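Side-chain contacts in HTH-type transcriptional regulator mcbR (Escherichia coli UMEA 3718-1, PDB 4P9F), which represses expression of McbA by binding to its promoter region, preventing colanic acid overproduction and mucoidy, and is important for biofilm formation: residues 111-116 / 123-128; 130-135 / 177-182. All blocks are in the same frame, centred on the assembly; numbering follows the deposited sequence.

Both contacts lie in the helical FCD domain, which follows the winged-helix DNA-binding part of the chain. From the N terminus, helix 100-119 comes first. The chain turns back after it, and interaction 1 closes this short hairpin by pairing 111-116 with 123-128 of helix 122-138. Interaction 2 starts farther along that same helix and closes a longer loop of 41 residues, bringing 130-135 to helix 177-187. The two contacts are therefore in series and neither nest nor cross. They also meet in space: Leu113 CD2 of interaction 1 lies 3.9 Å from Tyr179 CD2 of interaction 2. Together they pack helices 100-119, 122-138 and 177-187 against one another.

Interaction 1 of 2, residues 111-116 / 123-128; sequences EKLQQA and EQIINV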
ATOM      1  N   GLU A 111     -11.458  26.737   1.993  1.00 47.26           N
ATOM      2  CA  GLU A 111     -12.622  27.516   2.406  1.00 47.59           C
ATOM      3  C   GLU A 111     -13.755  26.588   2.846  1.00 45.43           C
ATOM      4  O   GLU A 111     -14.430  26.856   3.844  1.00 46.91           O
ATOM      5  CB  GLU A 111     -13.099  28.416   1.279  1.00 51.61           C
ATOM      6  CG  GLU A 111     -12.076  29.458   0.860  1.00 59.45           C
ATOM      7  CD  GLU A 111     -12.548  30.312  -0.297  1.00 69.25           C
ATOM      8  OE1 GLU A 111     -11.714  31.070  -0.829  1.00 68.71           O
ATOM      9  OE2 GLU A 111     -13.746  30.235  -0.668  1.00 76.37           O
ATOM     10  N   LYS A 112     -13.961  25.506   2.094  1.00 44.72           N
ATOM     11  CA  LYS A 112     -14.949  24.490   2.462  1.00 43.87           C
ATOM     12  C   LYS A 112     -14.633  23.936   3.845  1.00 43.30           C
ATOM     13  O   LYS A 112     -15.527  23.755   4.682  1.00 44.39           O
ATOM     14  CB  LYS A 112     -14.960  23.345   1.450  1.00 47.55           C
ATOM     15  CG  LYS A 112     -15.470  23.719   0.068  1.00 55.19           C
ATOM     16  CD  LYS A 112     -16.859  24.284   0.112  1.00 56.36           C
ATOM     17  CE  LYS A 112     -17.324  24.635  -1.300  1.00 62.03           C
ATOM     18  NZ  LYS A 112     -18.754  25.048  -1.337  1.00 70.36           N
ATOM     19  N   LEU A 113     -13.343  23.691   4.097  1.00 41.18           N
ATOM     20  CA  LEU A 113     -12.920  23.131   5.378  1.00 40.50           C
ATOM     21  C   LEU A 113     -13.254  24.075   6.530  1.00 44.45           C
ATOM     22  O   LEU A 113     -13.791  23.646   7.553  1.00 48.20           O
ATOM     23  CB  LEU A 113     -11.408  22.825   5.369  1.00 39.79           C
ATOM     24  CG  LEU A 113     -10.851  22.122   6.606  1.00 38.77           C
ATOM     25  CD1 LEU A 113     -11.582  20.795   6.854  1.00 43.99           C
ATOM     26  CD2 LEU A 113      -9.323  21.910   6.527  1.00 40.23           C
ATOM     27  N   GLN A 114     -12.954  25.362   6.360  1.00 49.64           N
ATOM     28  CA  GLN A 114     -13.267  26.346   7.391  1.00 51.14           C
ATOM     29  C   GLN A 114     -14.773  26.399   7.652  1.00 50.23           C
ATOM     30  O   GLN A 114     -15.218  26.438   8.805  1.00 48.70           O
ATOM     31  CB  GLN A 114     -12.747  27.733   6.982  1.00 58.75           C
ATOM     32  CG  GLN A 114     -13.237  28.889   7.853  1.00 66.29           C
ATOM     33  CD  GLN A 114     -12.747  28.805   9.292  1.00 73.94           C
ATOM     34  OE1 GLN A 114     -11.586  28.476   9.553  1.00 73.57           O
ATOM     35  NE2 GLN A 114     -13.632  29.109  10.235  1.00 77.64           N
ATOM     36  N   GLN A 115     -15.549  26.382   6.575  1.00 48.34           N
ATOM     37  CA  GLN A 115     -17.006  26.421   6.685  1.00 54.25           C
ATOM     38  C   GLN A 115     -17.471  25.207   7.458  1.00 50.99           C
ATOM     39  O   GLN A 115     -18.355  25.308   8.304  1.00 50.63           O
ATOM     40  CB  GLN A 115     -17.663  26.475   5.309  1.00 58.03           C
ATOM     41  CG  GLN A 115     -17.365  27.745   4.538  1.00 61.53           C
ATOM     42  CD  GLN A 115     -17.791  27.637   3.094  1.00 69.01           C
ATOM     43  OE1 GLN A 115     -18.563  26.747   2.726  1.00 73.36           O
ATOM     44  NE2 GLN A 115     -17.284  28.535   2.260  1.00 73.50           N
ATOM     45  N   ALA A 116     -16.865  24.059   7.160  1.00 44.32           N
ATOM     46  CA  ALA A 116     -17.220  22.823   7.843  1.00 42.05           C
ATOM     47  C   ALA A 116     -16.968  22.922   9.347  1.00 42.83           C
ATOM     48  O   ALA A 116     -17.793  22.478  10.140  1.00 46.99           O
ATOM     49  CB  ALA A 116     -16.442  21.634   7.243  1.00 34.78           C
ATOM     50  N   GLU A 123     -18.197  15.356   9.855  1.00 40.30           N
ATOM     51  CA  GLU A 123     -17.979  14.499   8.690  1.00 40.09           C
ATOM     52  C   GLU A 123     -17.361  15.274   7.516  1.00 32.81           C
ATOM     53  O   GLU A 123     -16.437  14.796   6.861  1.00 34.88           O
ATOM     54  CB  GLU A 123     -19.282  13.831   8.265  1.00 39.16           C
ATOM     55  CG  GLU A 123     -19.086  12.915   7.078  1.00 41.51           C
ATOM     56  CD  GLU A 123     -20.390  12.289   6.615  1.00 55.51           C
ATOM     57  OE1 GLU A 123     -21.424  12.529   7.271  1.00 63.35           O
ATOM     58  OE2 GLU A 123     -20.382  11.578   5.588  1.00 60.43           O
ATOM     59  N   GLN A 124     -17.864  16.480   7.290  1.00 35.24           N
ATOM     60  CA  GLN A 124     -17.366  17.357   6.242  1.00 34.17           C
ATOM     61  C   GLN A 124     -15.944  17.832   6.525  1.00 33.39           C
ATOM     62  O   GLN A 124     -15.133  17.939   5.612  1.00 39.94           O
ATOM     63  CB  GLN A 124     -18.310  18.549   6.089  1.00 36.18           C
ATOM     64  CG  GLN A 124     -19.343  18.341   5.008  1.00 54.19           C
ATOM     65  CD  GLN A 124     -18.713  18.235   3.626  1.00 65.29           C
ATOM     66  OE1 GLN A 124     -18.382  17.137   3.149  1.00 60.91           O
ATOM     67  NE2 GLN A 124     -18.553  19.384   2.969  1.00 69.70           N
ATOM     68  N   ILE A 125     -15.634  18.094   7.789  1.00 32.94           N
ATOM     69  CA  ILE A 125     -14.262  18.409   8.190  1.00 34.16           C
ATOM     70  C   ILE A 125     -13.312  17.266   7.808  1.00 38.15           C
ATOM     71  O   ILE A 125     -12.241  17.461   7.220  1.00 36.37           O
ATOM     72  CB  ILE A 125     -14.152  18.641   9.712  1.00 37.53           C
ATOM     73  CG1 ILE A 125     -14.910  19.906  10.128  1.00 43.25           C
ATOM     74  CG2 ILE A 125     -12.672  18.700  10.149  1.00 29.22           C
ATOM     75  CD1 ILE A 125     -14.904  20.135  11.609  1.00 41.05           C
ATOM     76  N   ILE A 126     -13.712  16.059   8.170  1.00 32.36           N
ATOM     77  CA  ILE A 126     -12.900  14.900   7.863  1.00 33.06           C
ATOM     78  C   ILE A 126     -12.785  14.713   6.352  1.00 32.75           C
ATOM     79  O   ILE A 126     -11.686  14.551   5.821  1.00 30.76           O
ATOM     80  CB  ILE A 126     -13.490  13.652   8.524  1.00 39.38           C
ATOM     81  CG1 ILE A 126     -13.381  13.799  10.050  1.00 36.84           C
ATOM     82  CG2 ILE A 126     -12.758  12.410   8.066  1.00 35.47           C
ATOM     83  CD1 ILE A 126     -14.055  12.689  10.838  1.00 37.14           C
ATOM     84  N   ASN A 127     -13.918  14.799   5.661  1.00 31.88           N
ATOM     85  CA  ASN A 127     -13.943  14.563   4.227  1.00 32.93           C
ATOM     86  C   ASN A 127     -13.170  15.603   3.425  1.00 39.03           C
ATOM     87  O   ASN A 127     -12.403  15.255   2.519  1.00 33.67           O
ATOM     88  CB  ASN A 127     -15.383  14.489   3.721  1.00 31.96           C
ATOM     89  CG  ASN A 127     -15.448  14.076   2.257  1.00 42.66           C
ATOM     90  OD1 ASN A 127     -14.852  13.067   1.859  1.00 41.35           O
ATOM     91  ND2 ASN A 127     -16.182  14.835   1.457  1.00 34.19           N
ATOM     92  N   VAL A 128     -13.365  16.875   3.755  1.00 33.90           N
ATOM     93  CA  VAL A 128     -12.663  17.931   3.036  1.00 42.13           C
ATOM     94  C   VAL A 128     -11.140  17.840   3.291  1.00 39.16           C
ATOM     95  O   VAL A 128     -10.356  18.060   2.370  1.00 33.34           O
ATOM     96  CB  VAL A 128     -13.205  19.339   3.406  1.00 39.71           C
ATOM     97  CG1 VAL A 128     -12.387  20.420   2.730  1.00 36.17           C
ATOM     98  CG2 VAL A 128     -14.664  19.469   2.965  1.00 43.17           C
TER
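Ile125 lays CG1 and CD1 against the carbonyl group of Ala116, with CG1 3.7 Å from Ala116 C. Leu113 CD1 comes to 3.4 Å from Ile125 O. The flat groups that take part are thus peptide groups touched by aliphatic carbons. The amide of Gln124 takes no part in the contact; its chain bends at chi2 (-65°). This residue meets Ala116 through its CB, 3.8 Å from Ala116 CB. The small Ala116 methyl points at the other helix and also meets Ile125 CG1 at 3.7 Å. This suits the close spacing of the helices, where the axes of the two segments approach to 8.5 Å. Val128 reaches across with CG1, anti to its backbone N (chi1 175°), and packs 3.7 Å from Leu113 CB. The same methyl touches Lys112 CB, while the rest of the lysine chain leads away. The contact is apolar packing between two antiparallel helices at 159°, an alpha-alpha hairpin with a tight turn. Beyond it, Ile126 packs on Leu163 and Tyr164 of helix 161-166. Asn127 OD1 accepts hydrogen bonds from Arg130 NH2 and from His16 NE2, so helix 122-138 is linked to helix 6-19 of the DNA-binding part.

Interaction 2 of 2, residues 130-135 / 177-182; sequences RLFRLA and ENYHLL
Segments 130-135 and 177-182 run nearly parallel, at 18°, but the axes of the two segments come no closer than 12.6 Å, so long side chains must bridge the gap. Phe132 and Tyr179 do most of this. Their rings form an offset edge-to-face pair, the edge of Tyr179 toward the face of Phe132, with centroids 5.8 Å apart and planes at 60°. Tyr179 CD2 lies 3.8 Å from Phe132 CE2, and Phe132 CD2 sits at the edge of the tyrosine ring, in its plane. The Phe132 ring extends across because its CG is anti to the backbone N (chi1 177°). Leu182 comes to the edge of this ring, near its plane, with CD2 4.0 Å from Phe132 CE2. The two side chains are directed oppositely and overlap along their sides.

Arg133 adds a looser touch. Its NH2 lies 4.1 Å from Tyr179 OH, with the hydroxyl at the edge of the guanidinium group, near its plane. The main polar partner of this arginine is Glu87, which forms a salt bridge with NH1. All four touching residues are buried, and the polar ends of Arg133 and Tyr179 are met from outside the two segments. Tyr179 OH is hydrogen-bonded to Asn205 ND2 on helix 191-210, and Glu87 belongs to helix 73-95. Leu110 of helix 100-119 packs on both Phe132 and Tyr179, joining that helix to the pair within the FCD bundle.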
ATOM      1  N   ARG A 130      -9.429  15.142   3.696  1.00 37.23           N
ATOM      2  CA  ARG A 130      -9.106  14.059   2.772  1.00 39.72           C
ATOM      3  C   ARG A 130      -9.004  14.541   1.326  1.00 35.65           C
ATOM      4  O   ARG A 130      -8.006  14.292   0.646  1.00 34.71           O
ATOM      5  CB  ARG A 130     -10.182  12.969   2.904  1.00 41.53           C
ATOM      6  CG  ARG A 130      -9.905  11.641   2.234  1.00 46.67           C
ATOM      7  CD  ARG A 130     -11.168  10.773   2.304  1.00 51.34           C
ATOM      8  NE  ARG A 130     -12.255  11.360   1.505  1.00 47.89           N
ATOM      9  CZ  ARG A 130     -12.421  11.176   0.200  1.00 48.62           C
ATOM     10  NH1 ARG A 130     -11.552  10.450  -0.494  1.00 50.08           N
ATOM     11  NH2 ARG A 130     -13.438  11.752  -0.419  1.00 51.33           N
ATOM     12  N   LEU A 131     -10.036  15.253   0.877  1.00 26.87           N
ATOM     13  CA  LEU A 131     -10.111  15.740  -0.496  1.00 37.21           C
ATOM     14  C   LEU A 131      -8.986  16.731  -0.787  1.00 37.79           C
ATOM     15  O   LEU A 131      -8.414  16.752  -1.873  1.00 35.11           O
ATOM     16  CB  LEU A 131     -11.467  16.405  -0.730  1.00 37.92           C
ATOM     17  CG  LEU A 131     -12.664  15.476  -0.923  1.00 42.06           C
ATOM     18  CD1 LEU A 131     -13.925  16.288  -1.160  1.00 37.72           C
ATOM     19  CD2 LEU A 131     -12.429  14.475  -2.049  1.00 43.18           C
ATOM     20  N   PHE A 132      -8.688  17.564   0.199  1.00 37.28           N
ATOM     21  CA  PHE A 132      -7.630  18.556   0.088  1.00 32.32           C
ATOM     22  C   PHE A 132      -6.273  17.870  -0.100  1.00 28.74           C
ATOM     23  O   PHE A 132      -5.536  18.165  -1.045  1.00 35.98           O
ATOM     24  CB  PHE A 132      -7.633  19.448   1.337  1.00 34.39           C
ATOM     25  CG  PHE A 132      -6.522  20.475   1.381  1.00 38.72           C
ATOM     26  CD1 PHE A 132      -6.630  21.670   0.675  1.00 43.01           C
ATOM     27  CD2 PHE A 132      -5.390  20.255   2.152  1.00 40.49           C
ATOM     28  CE1 PHE A 132      -5.617  22.623   0.716  1.00 49.00           C
ATOM     29  CE2 PHE A 132      -4.365  21.211   2.212  1.00 42.96           C
ATOM     30  CZ  PHE A 132      -4.479  22.395   1.490  1.00 48.94           C
ATOM     31  N   ARG A 133      -5.942  16.941   0.788  1.00 27.36           N
ATOM     32  CA  ARG A 133      -4.634  16.307   0.691  1.00 31.75           C
ATOM     33  C   ARG A 133      -4.527  15.437  -0.567  1.00 31.29           C
ATOM     34  O   ARG A 133      -3.495  15.415  -1.232  1.00 39.59           O
ATOM     35  CB  ARG A 133      -4.322  15.460   1.929  1.00 31.22           C
ATOM     36  CG  ARG A 133      -3.750  16.259   3.117  1.00 34.16           C
ATOM     37  CD  ARG A 133      -3.267  15.294   4.209  1.00 40.86           C
ATOM     38  NE  ARG A 133      -3.942  15.435   5.486  1.00 54.91           N
ATOM     39  CZ  ARG A 133      -3.715  14.636   6.519  1.00 57.54           C
ATOM     40  NH1 ARG A 133      -2.834  13.652   6.400  1.00 49.82           N
ATOM     41  NH2 ARG A 133      -4.364  14.813   7.663  1.00 67.31           N
ATOM     42  N   LEU A 134      -5.609  14.754  -0.917  1.00 34.94           N
ATOM     43  CA  LEU A 134      -5.587  13.894  -2.092  1.00 35.36           C
ATOM     44  C   LEU A 134      -5.431  14.699  -3.379  1.00 36.94           C
ATOM     45  O   LEU A 134      -4.737  14.270  -4.292  1.00 36.29           O
ATOM     46  CB  LEU A 134      -6.852  13.047  -2.153  1.00 43.86           C
ATOM     47  CG  LEU A 134      -6.749  11.792  -3.015  1.00 51.30           C
ATOM     48  CD1 LEU A 134      -5.549  10.971  -2.611  1.00 47.78           C
ATOM     49  CD2 LEU A 134      -8.020  10.982  -2.903  1.00 55.24           C
ATOM     50  N   ALA A 135      -6.056  15.873  -3.435  1.00 31.13           N
ATOM     51  CA  ALA A 135      -5.904  16.765  -4.569  1.00 40.53           C
ATOM     52  C   ALA A 135      -4.440  17.155  -4.735  1.00 39.59           C
ATOM     53  O   ALA A 135      -3.934  17.264  -5.857  1.00 45.27           O
ATOM     54  CB  ALA A 135      -6.776  18.015  -4.403  1.00 30.45           C
ATOM     55  N   GLU A 177      -4.963  26.560  10.597  1.00 42.27           N
ATOM     56  CA  GLU A 177      -3.867  27.452  10.254  1.00 44.30           C
ATOM     57  C   GLU A 177      -2.734  26.674   9.575  1.00 41.99           C
ATOM     58  O   GLU A 177      -2.106  27.177   8.641  1.00 38.07           O
ATOM     59  CB  GLU A 177      -3.349  28.187  11.485  1.00 44.14           C
ATOM     60  CG  GLU A 177      -4.124  29.449  11.793  1.00 47.83           C
ATOM     61  CD  GLU A 177      -4.247  30.370  10.586  1.00 53.20           C
ATOM     62  OE1 GLU A 177      -3.217  30.903  10.121  1.00 54.09           O
ATOM     63  OE2 GLU A 177      -5.377  30.556  10.097  1.00 49.59           O
ATOM     64  N   ASN A 178      -2.472  25.454  10.037  1.00 37.83           N
ATOM     65  CA  ASN A 178      -1.461  24.632   9.385  1.00 34.30           C
ATOM     66  C   ASN A 178      -1.791  24.332   7.925  1.00 31.66           C
ATOM     67  O   ASN A 178      -0.879  24.172   7.113  1.00 34.73           O
ATOM     68  CB  ASN A 178      -1.246  23.320  10.153  1.00 41.79           C
ATOM     69  CG  ASN A 178      -0.334  23.491  11.369  1.00 51.89           C
ATOM     70  OD1 ASN A 178       0.585  24.314  11.363  1.00 45.45           O
ATOM     71  ND2 ASN A 178      -0.582  22.709  12.411  1.00 55.24           N
ATOM     72  N   TYR A 179      -3.079  24.292   7.589  1.00 31.45           N
ATOM     73  CA  TYR A 179      -3.512  24.054   6.211  1.00 33.22           C
ATOM     74  C   TYR A 179      -3.231  25.292   5.350  1.00 33.14           C
ATOM     75  O   TYR A 179      -2.756  25.171   4.218  1.00 32.90           O
ATOM     76  CB  TYR A 179      -4.999  23.688   6.162  1.00 35.10           C
ATOM     77  CG  TYR A 179      -5.311  22.299   6.683  1.00 41.32           C
ATOM     78  CD1 TYR A 179      -5.417  22.066   8.049  1.00 42.23           C
ATOM     79  CD2 TYR A 179      -5.501  21.227   5.821  1.00 36.64           C
ATOM     80  CE1 TYR A 179      -5.694  20.809   8.544  1.00 36.28           C
ATOM     81  CE2 TYR A 179      -5.785  19.952   6.313  1.00 37.55           C
ATOM     82  CZ  TYR A 179      -5.877  19.759   7.679  1.00 35.77           C
ATOM     83  OH  TYR A 179      -6.158  18.512   8.201  1.00 41.39           O
ATOM     84  N   HIS A 180      -3.510  26.474   5.896  1.00 32.55           N
ATOM     85  CA  HIS A 180      -3.151  27.731   5.244  1.00 38.83           C
ATOM     86  C   HIS A 180      -1.652  27.800   4.976  1.00 36.19           C
ATOM     87  O   HIS A 180      -1.221  28.159   3.882  1.00 34.34           O
ATOM     88  CB  HIS A 180      -3.552  28.936   6.112  1.00 45.55           C
ATOM     89  CG  HIS A 180      -5.028  29.173   6.180  1.00 53.57           C
ATOM     90  ND1 HIS A 180      -5.760  29.603   5.095  1.00 57.82           N
ATOM     91  CD2 HIS A 180      -5.905  29.054   7.204  1.00 58.68           C
ATOM     92  CE1 HIS A 180      -7.027  29.732   5.446  1.00 58.89           C
ATOM     93  NE2 HIS A 180      -7.142  29.408   6.720  1.00 57.15           N
ATOM     94  N   LEU A 181      -0.864  27.410   5.976  1.00 34.65           N
ATOM     95  CA  LEU A 181       0.583  27.447   5.870  1.00 35.19           C
ATOM     96  C   LEU A 181       1.079  26.449   4.813  1.00 32.45           C
ATOM     97  O   LEU A 181       1.995  26.744   4.057  1.00 32.15           O
ATOM     98  CB  LEU A 181       1.215  27.169   7.239  1.00 32.24           C
ATOM     99  CG  LEU A 181       1.028  28.283   8.277  1.00 39.63           C
ATOM    100  CD1 LEU A 181       1.631  27.895   9.622  1.00 36.16           C
ATOM    101  CD2 LEU A 181       1.676  29.576   7.766  1.00 39.03           C
ATOM    102  N   LEU A 182       0.456  25.276   4.756  1.00 31.51           N
ATOM    103  CA  LEU A 182       0.812  24.291   3.742  1.00 29.75           C
ATOM    104  C   LEU A 182       0.521  24.824   2.334  1.00 30.74           C
ATOM    105  O   LEU A 182       1.327  24.671   1.416  1.00 30.83           O
ATOM    106  CB  LEU A 182       0.054  22.984   3.971  1.00 28.52           C
ATOM    107  CG  LEU A 182       0.268  21.929   2.904  1.00 32.78           C
ATOM    108  CD1 LEU A 182       1.752  21.578   2.834  1.00 30.09           C
ATOM    109  CD2 LEU A 182      -0.572  20.681   3.193  1.00 28.19           C
TER